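Local coordinates for DNA/pantothenate metabolism flavoprotein (Streptomyces sparsogenes DSM 40356, PDB 7CFU) that binds flavin mononucleotide and, as an FMN-dependent cysteine decarboxylase, probably decarboxylates the C-terminal cysteine of a peptide substrate oxidatively, at residues A[26-31]-A[104-109]. Residues are numbered along the deposited sequence; the frame is centred on the assembly and turned at random.
With FMN (flavin mononucleotide), chain Y.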
loop_
_atom_site.group_PDB
_atom_site.type_symbol
_atom_site.label_atom_id
_atom_site.label_comp_id
_atom_site.label_asym_id
_atom_site.label_seq_id
_atom_site.Cartn_x
_atom_site.Cartn_y
_atom_site.Cartn_z
ATOM N N TRP A 26 -9.736 -32.849 4.021
ATOM C CA TRP A 26 -8.297 -33.091 4.099
ATOM C C TRP A 26 -7.581 -31.822 4.559
ATOM O O TRP A 26 -7.499 -30.846 3.807
ATOM C CB TRP A 26 -7.793 -33.557 2.736
ATOM C CG TRP A 26 -6.347 -33.850 2.618
ATOM C CD1 TRP A 26 -5.402 -33.799 3.602
ATOM C CD2 TRP A 26 -5.660 -34.221 1.419
ATOM N NE1 TRP A 26 -4.165 -34.114 3.083
ATOM C CE2 TRP A 26 -4.300 -34.386 1.748
ATOM C CE3 TRP A 26 -6.068 -34.443 0.101
ATOM C CZ2 TRP A 26 -3.347 -34.760 0.809
ATOM C CZ3 TRP A 26 -5.120 -34.814 -0.829
ATOM C CH2 TRP A 26 -3.776 -34.969 -0.471
ATOM N N GLY A 27 -7.049 -31.836 5.781
ATOM C CA GLY A 27 -6.290 -30.699 6.299
ATOM C C GLY A 27 -4.794 -30.838 6.060
ATOM O O GLY A 27 -4.219 -31.906 6.257
ATOM N N VAL A 28 -4.155 -29.723 5.688
ATOM C CA VAL A 28 -2.734 -29.704 5.339
ATOM C C VAL A 28 -2.031 -28.687 6.230
ATOM O O VAL A 28 -2.398 -27.506 6.248
ATOM C CB VAL A 28 -2.494 -29.367 3.855
ATOM C CG1 VAL A 28 -1.005 -29.376 3.551
ATOM C CG2 VAL A 28 -3.215 -30.341 2.934
ATOM N N CYS A 29 -1.015 -29.139 6.960
ATOM C CA CYS A 29 -0.247 -28.260 7.831
ATOM C C CYS A 29 1.114 -27.962 7.206
ATOM O O CYS A 29 1.535 -28.596 6.237
ATOM C CB CYS A 29 -0.081 -28.889 9.216
ATOM S SG CYS A 29 -1.637 -29.318 10.021
ATOM N N GLY A 30 1.805 -26.978 7.783
ATOM C CA GLY A 30 3.073 -26.518 7.251
ATOM C C GLY A 30 4.241 -27.425 7.595
ATOM O O GLY A 30 5.091 -27.071 8.424
ATOM N N SER A 31 4.285 -28.607 6.976
ATOM C CA SER A 31 5.346 -29.582 7.176
ATOM C C SER A 31 6.089 -29.811 5.862
ATOM O O SER A 31 5.521 -29.627 4.781
ATOM C CB SER A 31 4.772 -30.913 7.689
ATOM O OG SER A 31 5.647 -32.002 7.427
ATOM N N ILE A 104 -5.857 -35.331 8.442
ATOM C CA ILE A 104 -4.855 -34.292 8.621
ATOM C C ILE A 104 -3.529 -34.874 8.151
ATOM O O ILE A 104 -2.942 -35.731 8.827
ATOM C CB ILE A 104 -4.780 -33.826 10.079
ATOM C CG1 ILE A 104 -6.181 -33.632 10.654
ATOM C CG2 ILE A 104 -3.975 -32.543 10.190
ATOM C CD1 ILE A 104 -6.960 -32.545 9.971
ATOM N N LEU A 105 -3.054 -34.421 6.990
ATOM C CA LEU A 105 -1.878 -35.032 6.382
ATOM C C LEU A 105 -1.193 -34.037 5.454
ATOM O O LEU A 105 -1.765 -33.660 4.425
ATOM C CB LEU A 105 -2.282 -36.295 5.604
ATOM C CG LEU A 105 -1.215 -37.221 5.001
ATOM C CD1 LEU A 105 -1.824 -38.598 4.756
ATOM C CD2 LEU A 105 -0.586 -36.679 3.710
ATOM N N PRO A 106 0.037 -33.609 5.754
ATOM C CA PRO A 106 0.756 -33.908 6.992
ATOM C C PRO A 106 0.267 -33.033 8.133
ATOM O O PRO A 106 -0.208 -31.920 7.904
ATOM C CB PRO A 106 2.201 -33.559 6.648
ATOM C CG PRO A 106 2.053 -32.418 5.670
ATOM C CD PRO A 106 0.835 -32.769 4.840
ATOM N N ALA A 107 0.372 -33.535 9.351
ATOM C CA ALA A 107 0.115 -32.736 10.535
ATOM C C ALA A 107 1.446 -32.296 11.122
ATOM O O ALA A 107 2.430 -33.038 11.076
ATOM C CB ALA A 107 -0.692 -33.518 11.570
ATOM N N THR A 108 1.483 -31.080 11.647
ATOM C CA THR A 108 2.662 -30.614 12.356
ATOM C C THR A 108 2.568 -31.007 13.822
ATOM O O THR A 108 1.495 -31.347 14.326
ATOM C CB THR A 108 2.782 -29.101 12.255
ATOM O OG1 THR A 108 1.508 -28.538 12.585
ATOM C CG2 THR A 108 3.198 -28.687 10.835
ATOM N N ALA A 109 3.717 -30.963 14.507
ATOM C CA ALA A 109 3.694 -31.036 15.963
ATOM C C ALA A 109 2.776 -29.964 16.536
ATOM O O ALA A 109 2.008 -30.223 17.468
ATOM C CB ALA A 109 5.111 -30.894 16.526
HETATM N N1 FMN Y . 6.998 -28.572 11.816
HETATM C C2 FMN Y . 6.685 -29.883 12.084
HETATM O O2 FMN Y . 6.154 -30.159 13.149
HETATM N N3 FMN Y . 6.945 -30.872 11.158
HETATM C C4 FMN Y . 7.545 -30.547 9.959
HETATM O O4 FMN Y . 7.788 -31.432 9.139
HETATM C C4A FMN Y . 7.877 -29.224 9.691
HETATM N N5 FMN Y . 8.468 -28.881 8.496
HETATM C C5A FMN Y . 8.772 -27.562 8.227
HETATM C C6 FMN Y . 9.369 -27.236 7.020
HETATM C C7 FMN Y . 9.680 -25.913 6.743
HETATM C C7M FMN Y . 10.324 -25.558 5.427
HETATM C C8 FMN Y . 9.408 -24.919 7.677
HETATM C C8M FMN Y . 9.766 -23.488 7.357
HETATM C C9 FMN Y . 8.813 -25.247 8.894
HETATM C C9A FMN Y . 8.497 -26.573 9.168
HETATM N N10 FMN Y . 7.913 -26.928 10.374
HETATM C C10 FMN Y . 7.593 -28.240 10.625
HETATM C "C1'" FMN Y . 7.592 -25.891 11.401
HETATM C "C2'" FMN Y . 6.128 -25.513 11.251
HETATM O "O2'" FMN Y . 5.879 -25.050 9.931
HETATM C "C3'" FMN Y . 5.762 -24.485 12.321
HETATM O "O3'" FMN Y . 5.756 -25.113 13.587
HETATM C "C4'" FMN Y . 4.424 -23.782 12.044
HETATM O "O4'" FMN Y . 4.177 -22.821 13.055
HETATM C "C5'" FMN Y . 3.275 -24.774 12.002
HETATM O "O5'" FMN Y . 2.116 -24.120 11.524
HETATM P P FMN Y . 0.740 -24.921 11.329
HETATM O O1P FMN Y . -0.410 -23.994 11.644
HETATM O O2P FMN Y . 0.730 -25.450 9.935
HETATM O O3P FMN Y . 0.634 -26.097 12.280
#
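The FMN site of this flavoprotein sits at the C-terminal edge of a parallel sheet, where the ends of neighbouring strands 23-28 and 101-107 run on into cofactor-binding segments. Leu105 N donates to Gly27 O (2.9 Å) and, two residues on from Gly27, Cys29 N bonds Pro106 O (3.0 Å), one residue on from Leu105. Between these bonds the cis peptide before Pro106 breaks the regular ladder, and Leu105 O is taken up by a side chain: Trp26 NE1 meets it at 2.8 Å, on a lone pair in the carbonyl plane and close to the indole plane. A chi1 of 180° (CG anti to N) sets the Trp26 indole against Val37, Val40, Asn41 and Leu44 of helix 37-48, its N-H edge turned to the bend. Replacing Trp26 by alanine would remove the donor to Leu105 O and is likely to open a gap against that helix. At the bend the Pro106 ring packs against Ser31 CB, and beyond it Thr108 CG2 lies 3.5 Å from Gly30 O. Both segments grip FMN: Gly30 N and Thr108 OG1 bind separate phosphate oxygens, the latter at 2.6 Å from O3P. Gly30, centre of an inverse gamma turn, also accepts a bond from ribityl O2' through its O. Ser31 OG donates to flavin O4 (2.8 Å) and Ala109 N to O2 (2.9 Å), so the loop and the first turn of helix 109-117 hold different carbonyls of the same ring. Thr108 OG1 also caps Phe111 N at the start of that helix, whose N-terminal end would help to stabilise the negative phosphate.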